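Local coordinates for beta-ketoacyl-[acyl-carrier-protein] synthase FabY (Pseudomonas aeruginosa, PDB 4CW4) that condenses acetyl-CoA with malonyl-acyl carrier protein to make the acetoacetyl-ACP primer that starts fatty acid synthesis, at residues A[353-358]-A[500-505]; A[395-400]-A[542-547]; A[409-414]-A[454-459]; A[445-450]-A[509-514]. One frame throughout, in Å; residues are numbered along the deposited sequence.

How the contacts relate
The four contacts lie in the ketosynthase fold, near the predicted active-site residue His439. Contacts 1 and 4 adjoin, with centres about 12 Å apart. Phe355 O of contact 1 lies 2.9 Å from Ala509 N of contact 4, a probable hydrogen bond. Contacts 2 and 3 adjoin as well, again with centres about 12 Å apart, and both touch the second subunit. Contacts 3 and 4 share helix 444-461, and their centres are about 13 Å apart. Contacts 1 and 2 are the most distant pair, about 25 Å between centres. The side chains of Phe355, Asn544, Leu454 and Arg447, one from each contact, come within about 7 to 10 Å of that of His439.

Contact 1 of 4, residues A[353-358]-A[500-505]; sequences RPFGEN and PGIKTI
Ile505 and Ile502 pack against a type II beta turn, Arg353 to Gly356, in the thiolase-like fold of the ketosynthase. Ile502 to Ile505 form a type I turn, so two loop turns meet here. CG2 of Ile505 is 3.6 Å from CB of Arg353 and also lies against Pro354 O and Gly356 CA. With chi1 at 72°, CG1 of Ile505 sits between the backbone N and the carbonyl carbon, and CG2 lies anti to the carbonyl carbon, which sets CG2 against Arg353 CB and Pro354 O. CG2 of Ile502 approaches Pro354 CD at 3.8 Å. The CD1 methyl of Ile502 meets the Phe355 ring at its edge, 3.9 Å from CD2. Thr504 packs against the start of the first turn. Its carbonyl O lies over one face of the Arg353 guanidinium, offset toward the rim. Its hydroxyl OG1 packs against Arg353 CA but is hydrogen-bonded to Ser352 O.

Ala473 of helix 472-475 touches Pro354, Ile502 and Thr504. The side chain of Phe355 is about 7 Å from that of His439, a predicted active-site residue, so the turn lies near the predicted active site. The second shell holds the first turn in shape. Arg353 O accepts from Gly356 N and from the Asn358 amide, which arrive from opposite faces of its carbonyl plane. The bond from Asn358 ND2 to Arg353 O is 3.0 Å long, with the donor 39° out of that plane.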
loop_
_atom_site.group_PDB
_atom_site.type_symbol
_atom_site.label_atom_id
_atom_site.label_comp_id
_atom_site.label_asym_id
_atom_site.label_seq_id
_atom_site.Cartn_x
_atom_site.Cartn_y
_atom_site.Cartn_z
ATOM N N ARG A 353 3.059 -26.072 -10.443
ATOM C CA ARG A 353 2.442 -26.874 -11.502
ATOM C C ARG A 353 1.092 -26.282 -11.939
ATOM O O ARG A 353 0.041 -26.885 -11.708
ATOM C CB ARG A 353 2.218 -28.303 -10.966
ATOM C CG ARG A 353 3.502 -29.095 -10.783
ATOM C CD ARG A 353 3.306 -30.229 -9.763
ATOM N NE ARG A 353 4.453 -31.119 -9.589
ATOM C CZ ARG A 353 4.604 -32.303 -10.179
ATOM N NH1 ARG A 353 3.696 -32.754 -11.047
ATOM N NH2 ARG A 353 5.677 -33.042 -9.905
ATOM N N PRO A 354 1.099 -25.048 -12.460
ATOM C CA PRO A 354 -0.162 -24.428 -12.906
ATOM C C PRO A 354 -0.957 -25.352 -13.834
ATOM O O PRO A 354 -0.391 -25.908 -14.757
ATOM C CB PRO A 354 0.310 -23.178 -13.663
ATOM C CG PRO A 354 1.684 -22.900 -13.143
ATOM C CD PRO A 354 2.273 -24.260 -12.845
ATOM N N PHE A 355 -2.247 -25.502 -13.555
ATOM C CA PHE A 355 -3.180 -26.283 -14.371
ATOM C C PHE A 355 -2.938 -27.789 -14.385
ATOM O O PHE A 355 -3.672 -28.505 -15.046
ATOM C CB PHE A 355 -3.292 -25.703 -15.785
ATOM C CG PHE A 355 -3.789 -24.285 -15.777
ATOM C CD1 PHE A 355 -5.101 -23.994 -15.440
ATOM C CD2 PHE A 355 -2.927 -23.249 -16.033
ATOM C CE1 PHE A 355 -5.532 -22.687 -15.359
ATOM C CE2 PHE A 355 -3.354 -21.940 -15.979
ATOM C CZ PHE A 355 -4.665 -21.655 -15.653
ATOM N N GLY A 356 -1.950 -28.263 -13.617
ATOM C CA GLY A 356 -1.731 -29.679 -13.440
ATOM C C GLY A 356 -2.240 -30.159 -12.105
ATOM O O GLY A 356 -2.807 -29.384 -11.353
ATOM N N GLU A 357 -2.060 -31.445 -11.821
ATOM C CA GLU A 357 -2.153 -31.902 -10.437
ATOM C C GLU A 357 -1.242 -30.987 -9.608
ATOM O O GLU A 357 -0.074 -30.783 -9.946
ATOM C CB GLU A 357 -1.747 -33.366 -10.295
ATOM C CG GLU A 357 -2.609 -34.329 -11.101
ATOM C CD GLU A 357 -4.055 -34.339 -10.653
ATOM O OE1 GLU A 357 -4.303 -34.226 -9.435
ATOM O OE2 GLU A 357 -4.948 -34.448 -11.528
ATOM N N ASN A 358 -1.782 -30.400 -8.549
ATOM C CA ASN A 358 -1.040 -29.391 -7.806
ATOM C C ASN A 358 -1.572 -29.242 -6.389
ATOM O O ASN A 358 -2.555 -29.905 -6.017
ATOM C CB ASN A 358 -0.964 -28.048 -8.579
ATOM C CG ASN A 358 -2.320 -27.429 -8.864
ATOM O OD1 ASN A 358 -3.290 -27.649 -8.136
ATOM N ND2 ASN A 358 -2.379 -26.582 -9.901
ATOM N N PRO A 500 5.925 -19.872 -23.877
ATOM C CA PRO A 500 6.546 -20.858 -22.981
ATOM C C PRO A 500 5.548 -21.914 -22.518
ATOM O O PRO A 500 4.411 -21.590 -22.195
ATOM C CB PRO A 500 7.038 -20.017 -21.802
ATOM C CG PRO A 500 7.098 -18.634 -22.322
ATOM C CD PRO A 500 5.988 -18.525 -23.311
ATOM N N GLY A 501 5.966 -23.173 -22.533
ATOM C CA GLY A 501 5.130 -24.241 -22.020
ATOM C C GLY A 501 5.069 -24.236 -20.500
ATOM O O GLY A 501 5.848 -23.570 -19.833
ATOM N N ILE A 502 4.136 -25.006 -19.957
ATOM C CA ILE A 502 4.082 -25.266 -18.512
ATOM C C ILE A 502 4.847 -26.576 -18.317
ATOM O O ILE A 502 4.270 -27.668 -18.304
ATOM C CB ILE A 502 2.640 -25.360 -17.984
ATOM C CG1 ILE A 502 1.821 -24.145 -18.457
ATOM C CG2 ILE A 502 2.671 -25.468 -16.459
ATOM C CD1 ILE A 502 0.381 -24.140 -17.988
ATOM N N LYS A 503 6.166 -26.475 -18.208
ATOM C CA LYS A 503 7.011 -27.671 -18.337
ATOM C C LYS A 503 7.013 -28.545 -17.102
ATOM O O LYS A 503 7.456 -29.689 -17.153
ATOM C CB LYS A 503 8.439 -27.274 -18.714
ATOM C CG LYS A 503 8.501 -26.626 -20.058
ATOM C CD LYS A 503 9.911 -26.242 -20.457
ATOM C CE LYS A 503 9.846 -25.511 -21.750
ATOM N NZ LYS A 503 10.735 -24.347 -21.744
ATOM N N THR A 504 6.516 -28.009 -15.992
ATOM C CA THR A 504 6.494 -28.736 -14.741
ATOM C C THR A 504 5.356 -29.750 -14.629
ATOM O O THR A 504 5.371 -30.586 -13.726
ATOM C CB THR A 504 6.357 -27.769 -13.584
ATOM O OG1 THR A 504 5.203 -26.949 -13.820
ATOM C CG2 THR A 504 7.586 -26.887 -13.453
ATOM N N ILE A 505 4.372 -29.684 -15.528
ATOM C CA ILE A 505 3.231 -30.608 -15.476
ATOM C C ILE A 505 3.353 -31.694 -16.529
ATOM O O ILE A 505 3.978 -31.499 -17.578
ATOM C CB ILE A 505 1.854 -29.875 -15.571
ATOM C CG1 ILE A 505 1.584 -29.347 -16.978
ATOM C CG2 ILE A 505 1.798 -28.749 -14.531
ATOM C CD1 ILE A 505 0.181 -28.772 -17.138
#

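Contact 2 of 4, residues A[395-400]-A[542-547]; sequences NADGFK and GNNASG
Asn544 directs its amide nitrogen to two acceptors on the loop 395-400. ND2 donates to Asn395 O at 2.9 Å, in the carbonyl plane and nearly in the plane of its own amide. It also donates to Asp397 OD1 at 2.8 Å, but meets that oxygen from above the carboxylate plane, 44° out of it. With chi1 at -53°, CG of Asn544 lies beside its backbone N and the amide extends toward the loop. Packing is tight at Gly542 too. Its CA is 3.2 Å from Asp397 OD2, and its carbonyl O receives a CA-H...O contact from Ala396. The Lys400 chain bends at chi3 and chi4, which brings NZ to OD2 of Asp397 in a salt bridge. NZ also bonds to Ala405 O.

The backbone pairing is looser. Asn395 N reaches Asn544 O only weakly, at 3.3 Å. Beside the carboxylate, a water spans Asp397 OD2 and Asn544 OD1, at 2.9 and 2.8 Å respectively.

The second subunit lies alongside the loop, where Val276 O of the second subunit accepts from Asn395 ND2. The contact continues the antiparallel pairing of strands 387-394 and 543-550 past the end of the first strand. Helix 409-425 adjoins it: Gly409 N bonds to Asp397 OD1, and Asn410 packs on Asn544.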
loop_
_atom_site.group_PDB
_atom_site.type_symbol
_atom_site.label_atom_id
_atom_site.label_comp_id
_atom_site.label_asym_id
_atom_site.label_seq_id
_atom_site.Cartn_x
_atom_site.Cartn_y
_atom_site.Cartn_z
ATOM N N ASN A 395 -11.783 -5.369 -10.851
ATOM C CA ASN A 395 -13.117 -5.601 -10.302
ATOM C C ASN A 395 -13.019 -6.491 -9.074
ATOM O O ASN A 395 -12.342 -7.526 -9.098
ATOM C CB ASN A 395 -14.025 -6.285 -11.329
ATOM C CG ASN A 395 -14.334 -5.389 -12.508
ATOM O OD1 ASN A 395 -13.609 -5.400 -13.521
ATOM N ND2 ASN A 395 -15.396 -4.590 -12.383
ATOM N N ALA A 396 -13.720 -6.099 -8.014
ATOM C CA ALA A 396 -13.788 -6.878 -6.783
ATOM C C ALA A 396 -14.847 -7.982 -6.934
ATOM O O ALA A 396 -15.406 -8.179 -8.016
ATOM C CB ALA A 396 -14.080 -5.967 -5.588
ATOM N N ASP A 397 -15.111 -8.706 -5.855
ATOM C CA ASP A 397 -15.870 -9.949 -5.922
ATOM C C ASP A 397 -17.307 -9.823 -5.414
ATOM O O ASP A 397 -18.042 -10.794 -5.437
ATOM C CB ASP A 397 -15.176 -11.012 -5.064
ATOM C CG ASP A 397 -13.947 -11.605 -5.716
ATOM O OD1 ASP A 397 -13.758 -11.488 -6.954
ATOM O OD2 ASP A 397 -13.159 -12.227 -4.961
ATOM N N GLY A 398 -17.700 -8.651 -4.930
ATOM C CA GLY A 398 -18.981 -8.510 -4.271
ATOM C C GLY A 398 -18.897 -9.056 -2.855
ATOM O O GLY A 398 -17.800 -9.149 -2.267
ATOM N N PHE A 399 -20.038 -9.422 -2.280
ATOM C CA PHE A 399 -20.018 -9.980 -0.933
ATOM C C PHE A 399 -19.232 -11.292 -0.887
ATOM O O PHE A 399 -19.271 -12.087 -1.830
ATOM C CB PHE A 399 -21.433 -10.181 -0.408
ATOM C CG PHE A 399 -22.158 -8.897 -0.141
ATOM C CD1 PHE A 399 -21.683 -8.019 0.822
ATOM C CD2 PHE A 399 -23.318 -8.569 -0.824
ATOM C CE1 PHE A 399 -22.350 -6.841 1.104
ATOM C CE2 PHE A 399 -23.985 -7.393 -0.546
ATOM C CZ PHE A 399 -23.492 -6.529 0.414
ATOM N N LYS A 400 -18.501 -11.502 0.204
ATOM C CA LYS A 400 -17.688 -12.707 0.374
ATOM C C LYS A 400 -17.984 -13.386 1.700
ATOM O O LYS A 400 -18.609 -12.800 2.588
ATOM C CB LYS A 400 -16.185 -12.379 0.295
ATOM C CG LYS A 400 -15.743 -11.733 -1.030
ATOM C CD LYS A 400 -14.232 -11.436 -1.083
ATOM C CE LYS A 400 -13.366 -12.704 -1.187
ATOM N NZ LYS A 400 -13.551 -13.418 -2.488
ATOM N N GLY A 542 -10.548 -10.205 -2.627
ATOM C CA GLY A 542 -11.428 -9.793 -3.710
ATOM C C GLY A 542 -10.725 -8.833 -4.644
ATOM O O GLY A 542 -11.278 -7.819 -5.037
ATOM N N ASN A 543 -9.490 -9.173 -5.000
ATOM C CA ASN A 543 -8.693 -8.378 -5.909
ATOM C C ASN A 543 -8.489 -9.122 -7.215
ATOM O O ASN A 543 -8.001 -10.240 -7.214
ATOM C CB ASN A 543 -7.363 -8.010 -5.232
ATOM C CG ASN A 543 -7.545 -6.920 -4.184
ATOM O OD1 ASN A 543 -7.817 -5.765 -4.523
ATOM N ND2 ASN A 543 -7.432 -7.278 -2.913
ATOM N N ASN A 544 -8.908 -8.517 -8.320
ATOM C CA ASN A 544 -8.777 -9.126 -9.644
ATOM C C ASN A 544 -8.379 -8.056 -10.632
ATOM O O ASN A 544 -8.863 -6.929 -10.556
ATOM C CB ASN A 544 -10.102 -9.734 -10.126
ATOM C CG ASN A 544 -10.717 -10.688 -9.120
ATOM O OD1 ASN A 544 -10.369 -11.872 -9.063
ATOM N ND2 ASN A 544 -11.641 -10.180 -8.318
ATOM N N ALA A 545 -7.531 -8.412 -11.591
ATOM C CA ALA A 545 -7.162 -7.472 -12.642
ATOM C C ALA A 545 -6.786 -8.200 -13.900
ATOM O O ALA A 545 -6.253 -9.308 -13.839
ATOM C CB ALA A 545 -6.012 -6.559 -12.198
ATOM N N SER A 546 -7.070 -7.560 -15.039
ATOM C CA SER A 546 -6.600 -8.050 -16.324
ATOM C C SER A 546 -6.076 -6.887 -17.147
ATOM O O SER A 546 -6.699 -5.821 -17.199
ATOM C CB SER A 546 -7.715 -8.761 -17.096
ATOM O OG SER A 546 -8.290 -9.792 -16.327
ATOM N N GLY A 547 -4.908 -7.078 -17.751
ATOM C CA GLY A 547 -4.289 -6.060 -18.581
ATOM C C GLY A 547 -4.189 -6.449 -20.041
ATOM O O GLY A 547 -4.073 -7.639 -20.367
HETATM O O HOH W 1 -11.155 -13.201 -6.755
#

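Contact 3 of 4, residues A[409-414]-A[454-459]; sequences GNYLTV and LDRVAS
Tyr411, Val414, Leu454 and Val457 form a helix-to-helix packing contact between helices 409-425 and 444-461, with one end at the dimer interface. Locally, the two segments run in similar directions. Their axes are 10.0 Å apart at closest approach and the signed crossing angle is -39°.

The contact rests on apolar packing, and its centre is a valine pair. CG1 of Val414 lies against both methyls of Val457, 3.8 Å from CG2 and 3.9 Å from CG1. It is carried toward the partner helix by chi1 of 178°, which sets it anti to the backbone N. CD2 of Leu454 comes to the same Val414 CG1 at 4.1 Å, so one methyl meets two residues of the facing helix.

At the other end, the guanidinium of Arg456 reaches the Tyr411 ring. This holds for one of two modelled conformers of the arginine and is less certain than the valine and leucine packing. In that conformer NH1 is 3.6 Å from Tyr411 CE2, and the ring and guanidinium planes are 63° apart. The Arg456 chain bends at chi3, and its CD also comes near CE2. In the same conformer NH2 donates to Ile610 O of the second subunit and NH1 makes a weak bond to Glu607 O of that subunit, whose Glu607 also packs on Tyr411.

Thr413 and Val414 also touch strands 532-539 and 543-550. Helices packed on beta-strands in this way fit the layered alpha/beta architecture of the thiolase-like fold, here in its C-terminal half.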
loop_
_atom_site.group_PDB
_atom_site.type_symbol
_atom_site.label_atom_id
_atom_site.label_comp_id
_atom_site.label_asym_id
_atom_site.label_seq_id
_atom_site.Cartn_x
_atom_site.Cartn_y
_atom_site.Cartn_z
ATOM N N GLY A 409 -15.152 -11.472 -9.500
ATOM C CA GLY A 409 -14.663 -10.260 -10.128
ATOM C C GLY A 409 -13.812 -10.518 -11.358
ATOM O O GLY A 409 -13.783 -9.714 -12.291
ATOM N N ASN A 410 -13.078 -11.624 -11.361
ATOM C CA ASN A 410 -12.186 -11.904 -12.478
ATOM C C ASN A 410 -12.962 -12.213 -13.775
ATOM O O ASN A 410 -12.425 -12.034 -14.859
ATOM C CB ASN A 410 -11.217 -13.026 -12.088
ATOM C CG ASN A 410 -10.006 -13.149 -12.998
ATOM O OD1 ASN A 410 -9.534 -14.258 -13.199
ATOM N ND2 ASN A 410 -9.460 -12.055 -13.466
ATOM N N TYR A 411 -14.237 -12.599 -13.677
ATOM C CA TYR A 411 -15.064 -12.715 -14.882
ATOM C C TYR A 411 -15.140 -11.369 -15.586
ATOM O O TYR A 411 -15.027 -11.267 -16.799
ATOM C CB TYR A 411 -16.478 -13.209 -14.557
ATOM C CG TYR A 411 -16.582 -14.696 -14.310
ATOM C CD1 TYR A 411 -16.387 -15.219 -13.035
ATOM C CD2 TYR A 411 -16.882 -15.581 -15.345
ATOM C CE1 TYR A 411 -16.477 -16.576 -12.796
ATOM C CE2 TYR A 411 -16.976 -16.947 -15.112
ATOM C CZ TYR A 411 -16.763 -17.434 -13.829
ATOM O OH TYR A 411 -16.850 -18.777 -13.550
ATOM N N LEU A 412 -15.375 -10.340 -14.786
ATOM C CA LEU A 412 -15.552 -8.985 -15.280
ATOM C C LEU A 412 -14.253 -8.420 -15.860
ATOM O O LEU A 412 -14.273 -7.811 -16.930
ATOM C CB LEU A 412 -16.069 -8.079 -14.170
ATOM C CG LEU A 412 -17.564 -8.187 -13.841
ATOM C CD1 LEU A 412 -18.000 -9.584 -13.460
ATOM C CD2 LEU A 412 -17.914 -7.215 -12.734
ATOM N N THR A 413 -13.128 -8.626 -15.172
ATOM C CA THR A 413 -11.872 -8.068 -15.666
ATOM C C THR A 413 -11.461 -8.713 -16.990
ATOM O O THR A 413 -11.040 -8.021 -17.909
ATOM C CB THR A 413 -10.711 -8.142 -14.637
ATOM O OG1 THR A 413 -10.277 -9.491 -14.427
ATOM C CG2 THR A 413 -11.126 -7.560 -13.291
ATOM N N VAL A 414 -11.573 -10.030 -17.091
ATOM C CA VAL A 414 -11.178 -10.708 -18.323
ATOM C C VAL A 414 -12.106 -10.327 -19.483
ATOM O O VAL A 414 -11.645 -10.016 -20.573
ATOM C CB VAL A 414 -11.111 -12.243 -18.144
ATOM C CG1 VAL A 414 -10.745 -12.921 -19.461
ATOM C CG2 VAL A 414 -10.084 -12.602 -17.042
ATOM N N LEU A 454 -11.639 -18.263 -18.241
ATOM C CA LEU A 454 -11.066 -18.092 -19.578
ATOM C C LEU A 454 -11.878 -18.816 -20.650
ATOM O O LEU A 454 -12.107 -18.291 -21.730
ATOM C CB LEU A 454 -9.611 -18.563 -19.614
ATOM C CG LEU A 454 -8.657 -17.860 -18.656
ATOM C CD1 LEU A 454 -7.287 -18.504 -18.704
ATOM C CD2 LEU A 454 -8.569 -16.376 -18.964
ATOM N N ASP A 455 -12.313 -20.025 -20.334
ATOM C CA ASP A 455 -13.118 -20.800 -21.266
ATOM C C ASP A 455 -14.424 -20.087 -21.594
ATOM O O ASP A 455 -14.850 -20.042 -22.755
ATOM C CB ASP A 455 -13.402 -22.168 -20.661
ATOM C CG ASP A 455 -13.873 -23.174 -21.680
ATOM O OD1 ASP A 455 -13.224 -23.327 -22.746
ATOM O OD2 ASP A 455 -14.891 -23.826 -21.390
ATOM N N ARG A 456 -15.066 -19.509 -20.593
ATOM C CA ARG A 456 -16.354 -18.867 -20.820
ATOM C C ARG A 456 -16.234 -17.513 -21.542
ATOM O O ARG A 456 -17.100 -17.150 -22.347
ATOM C CB ARG A 456 -17.107 -18.732 -19.506
ATOM C CG ARG A 456 -17.500 -20.078 -18.911
ATOM C CD ARG A 456 -18.368 -19.892 -17.687
ATOM N NE ARG A 456 -19.601 -19.197 -18.041
ATOM C CZ ARG A 456 -20.398 -18.580 -17.181
ATOM N NH1 ARG A 456 -20.102 -18.553 -15.892
ATOM N NH2 ARG A 456 -21.488 -17.968 -17.624
ATOM N N VAL A 457 -15.158 -16.777 -21.292
ATOM C CA VAL A 457 -14.900 -15.563 -22.054
ATOM C C VAL A 457 -14.537 -15.928 -23.497
ATOM O O VAL A 457 -15.011 -15.295 -24.440
ATOM C CB VAL A 457 -13.811 -14.699 -21.402
ATOM C CG1 VAL A 457 -13.411 -13.563 -22.303
ATOM C CG2 VAL A 457 -14.311 -14.168 -20.073
ATOM N N ALA A 458 -13.714 -16.957 -23.679
ATOM C CA ALA A 458 -13.417 -17.441 -25.024
ATOM C C ALA A 458 -14.689 -17.757 -25.793
ATOM O O ALA A 458 -14.822 -17.406 -26.964
ATOM C CB ALA A 458 -12.527 -18.668 -24.958
ATOM N N SER A 459 -15.629 -18.427 -25.137
ATOM C CA SER A 459 -16.843 -18.821 -25.819
ATOM C C SER A 459 -17.628 -17.577 -26.225
ATOM O O SER A 459 -18.107 -17.474 -27.356
ATOM C CB SER A 459 -17.670 -19.735 -24.921
ATOM O OG SER A 459 -18.846 -20.122 -25.584
#

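Contact 4 of 4, residues A[445-450]-A[509-514]; sequences ANRVTE and ADDVHQ
Arg447 lays its guanidinium over the CB methyl of Ala509, which sits 3.4 Å above the plane, offset toward the rim. At its edge the same group grips Asp511 side-on. NE donates to OD1 at 2.8 Å, close to straight at 166° and nearly in the guanidinium plane, and OD1 accepts with its syn lone pair. NH2 donates to OD2 at 3.1 Å, from 34° out of the carboxylate plane. The two flat groups are turned 45° against each other. The Arg447 chain is extended from CG to NE and crosses the Asp511 side chain at about a right angle.

Apolar groups pack beside the salt bridge. Val448 CG2 is 3.4 Å from Asp511 CG. Its other methyl, CG1, approaches His513 NE2. Val512 CG2 rests on Arg447 CB at 3.9 Å. A water makes weak bonds to Arg447 NH2 and Asp511 N.

The remaining nitrogen, NH1, donates to Asn358 OD1. The arginine therefore ties helix 444-461 to two loops. Two bonds from the one guanidinium, one to each carboxylate oxygen, limit the rotation of the Asp511 carboxylate, and the nearby positive charge would be expected to favour its ionised form.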
loop_
_atom_site.group_PDB
_atom_site.type_symbol
_atom_site.label_atom_id
_atom_site.label_comp_id
_atom_site.label_asym_id
_atom_site.label_seq_id
_atom_site.Cartn_x
_atom_site.Cartn_y
_atom_site.Cartn_z
ATOM N N ALA A 445 -7.987 -24.840 -6.498
ATOM C CA ALA A 445 -9.039 -23.857 -6.729
ATOM C C ALA A 445 -8.761 -23.024 -7.972
ATOM O O ALA A 445 -9.674 -22.768 -8.762
ATOM C CB ALA A 445 -9.206 -22.933 -5.525
ATOM N N ASN A 446 -7.521 -22.588 -8.152
ATOM C CA ASN A 446 -7.230 -21.707 -9.271
ATOM C C ASN A 446 -7.362 -22.432 -10.604
ATOM O O ASN A 446 -7.874 -21.877 -11.575
ATOM C CB ASN A 446 -5.844 -21.067 -9.211
ATOM C CG ASN A 446 -5.666 -20.046 -10.324
ATOM O OD1 ASN A 446 -6.210 -18.949 -10.250
ATOM N ND2 ASN A 446 -4.970 -20.424 -11.381
ATOM N N ARG A 447 -6.900 -23.665 -10.673
ATOM C CA ARG A 447 -6.875 -24.321 -11.982
ATOM C C ARG A 447 -8.281 -24.503 -12.524
ATOM O O ARG A 447 -8.503 -24.381 -13.715
ATOM C CB ARG A 447 -6.107 -25.653 -11.917
ATOM C CG ARG A 447 -6.834 -26.774 -11.205
ATOM C CD ARG A 447 -5.927 -27.977 -10.983
ATOM N NE ARG A 447 -6.696 -29.148 -10.556
ATOM C CZ ARG A 447 -6.333 -30.034 -9.629
ATOM N NH1 ARG A 447 -5.195 -29.912 -8.975
ATOM N NH2 ARG A 447 -7.126 -31.048 -9.360
ATOM N N VAL A 448 -9.229 -24.764 -11.628
ATOM C CA VAL A 448 -10.632 -24.890 -12.021
ATOM C C VAL A 448 -11.270 -23.509 -12.263
ATOM O O VAL A 448 -11.811 -23.245 -13.346
ATOM C CB VAL A 448 -11.446 -25.685 -10.965
ATOM C CG1 VAL A 448 -12.949 -25.635 -11.270
ATOM C CG2 VAL A 448 -10.963 -27.117 -10.912
ATOM N N THR A 449 -11.209 -22.635 -11.258
ATOM C CA THR A 449 -11.905 -21.356 -11.381
ATOM C C THR A 449 -11.355 -20.461 -12.495
ATOM O O THR A 449 -12.125 -19.819 -13.200
ATOM C CB THR A 449 -11.934 -20.562 -10.062
ATOM O OG1 THR A 449 -10.601 -20.295 -9.597
ATOM C CG2 THR A 449 -12.675 -21.320 -9.039
ATOM N N GLU A 450 -10.036 -20.425 -12.669
ATOM C CA GLU A 450 -9.460 -19.597 -13.717
ATOM C C GLU A 450 -9.727 -20.172 -15.090
ATOM O O GLU A 450 -10.056 -19.436 -16.012
ATOM C CB GLU A 450 -7.962 -19.350 -13.528
ATOM C CG GLU A 450 -7.465 -18.291 -14.510
ATOM C CD GLU A 450 -5.991 -17.924 -14.426
ATOM O OE1 GLU A 450 -5.180 -18.690 -13.864
ATOM O OE2 GLU A 450 -5.618 -16.878 -15.002
ATOM N N ALA A 509 -4.683 -31.162 -15.369
ATOM C CA ALA A 509 -5.563 -31.896 -14.464
ATOM C C ALA A 509 -6.935 -32.150 -15.082
ATOM O O ALA A 509 -7.454 -31.327 -15.847
ATOM C CB ALA A 509 -5.709 -31.177 -13.115
ATOM N N ASP A 510 -7.531 -33.282 -14.708
ATOM C CA ASP A 510 -8.804 -33.698 -15.277
ATOM C C ASP A 510 -9.942 -32.711 -15.051
ATOM O O ASP A 510 -10.892 -32.707 -15.812
ATOM C CB ASP A 510 -9.214 -35.058 -14.710
ATOM C CG ASP A 510 -8.237 -36.153 -15.064
ATOM O OD1 ASP A 510 -8.339 -36.666 -16.193
ATOM O OD2 ASP A 510 -7.370 -36.482 -14.219
ATOM N N ASP A 511 -9.857 -31.875 -14.019
ATOM C CA ASP A 511 -10.959 -30.960 -13.708
ATOM C C ASP A 511 -10.802 -29.580 -14.339
ATOM O O ASP A 511 -11.630 -28.704 -14.129
ATOM C CB ASP A 511 -11.213 -30.863 -12.195
ATOM C CG ASP A 511 -10.005 -30.380 -11.402
ATOM O OD1 ASP A 511 -9.016 -29.917 -12.018
ATOM O OD2 ASP A 511 -10.075 -30.448 -10.139
ATOM N N VAL A 512 -9.738 -29.371 -15.113
ATOM C CA VAL A 512 -9.535 -28.089 -15.761
ATOM C C VAL A 512 -10.466 -27.967 -16.974
ATOM O O VAL A 512 -10.642 -28.918 -17.734
ATOM C CB VAL A 512 -8.076 -27.938 -16.177
ATOM C CG1 VAL A 512 -7.883 -26.738 -17.100
ATOM C CG2 VAL A 512 -7.185 -27.814 -14.926
ATOM N N HIS A 513 -11.047 -26.787 -17.153
ATOM C CA HIS A 513 -11.951 -26.525 -18.277
ATOM C C HIS A 513 -11.118 -26.124 -19.501
ATOM O O HIS A 513 -10.496 -25.065 -19.499
ATOM C CB HIS A 513 -12.911 -25.392 -17.923
ATOM C CG HIS A 513 -13.822 -25.695 -16.778
ATOM N ND1 HIS A 513 -15.117 -25.219 -16.719
ATOM C CD2 HIS A 513 -13.630 -26.392 -15.633
ATOM C CE1 HIS A 513 -15.680 -25.612 -15.594
ATOM N NE2 HIS A 513 -14.802 -26.323 -14.914
ATOM N N GLN A 514 -11.118 -26.958 -20.541
ATOM C CA GLN A 514 -10.197 -26.807 -21.656
ATOM C C GLN A 514 -10.819 -26.645 -23.025
ATOM O O GLN A 514 -10.077 -26.529 -23.989
ATOM C CB GLN A 514 -9.347 -28.090 -21.786
ATOM C CG GLN A 514 -8.434 -28.346 -20.680
ATOM C CD GLN A 514 -7.407 -29.381 -21.015
ATOM O OE1 GLN A 514 -7.536 -30.555 -20.644
ATOM N NE2 GLN A 514 -6.345 -28.949 -21.671
HETATM O O HOH W 2 -8.588 -33.092 -11.409
#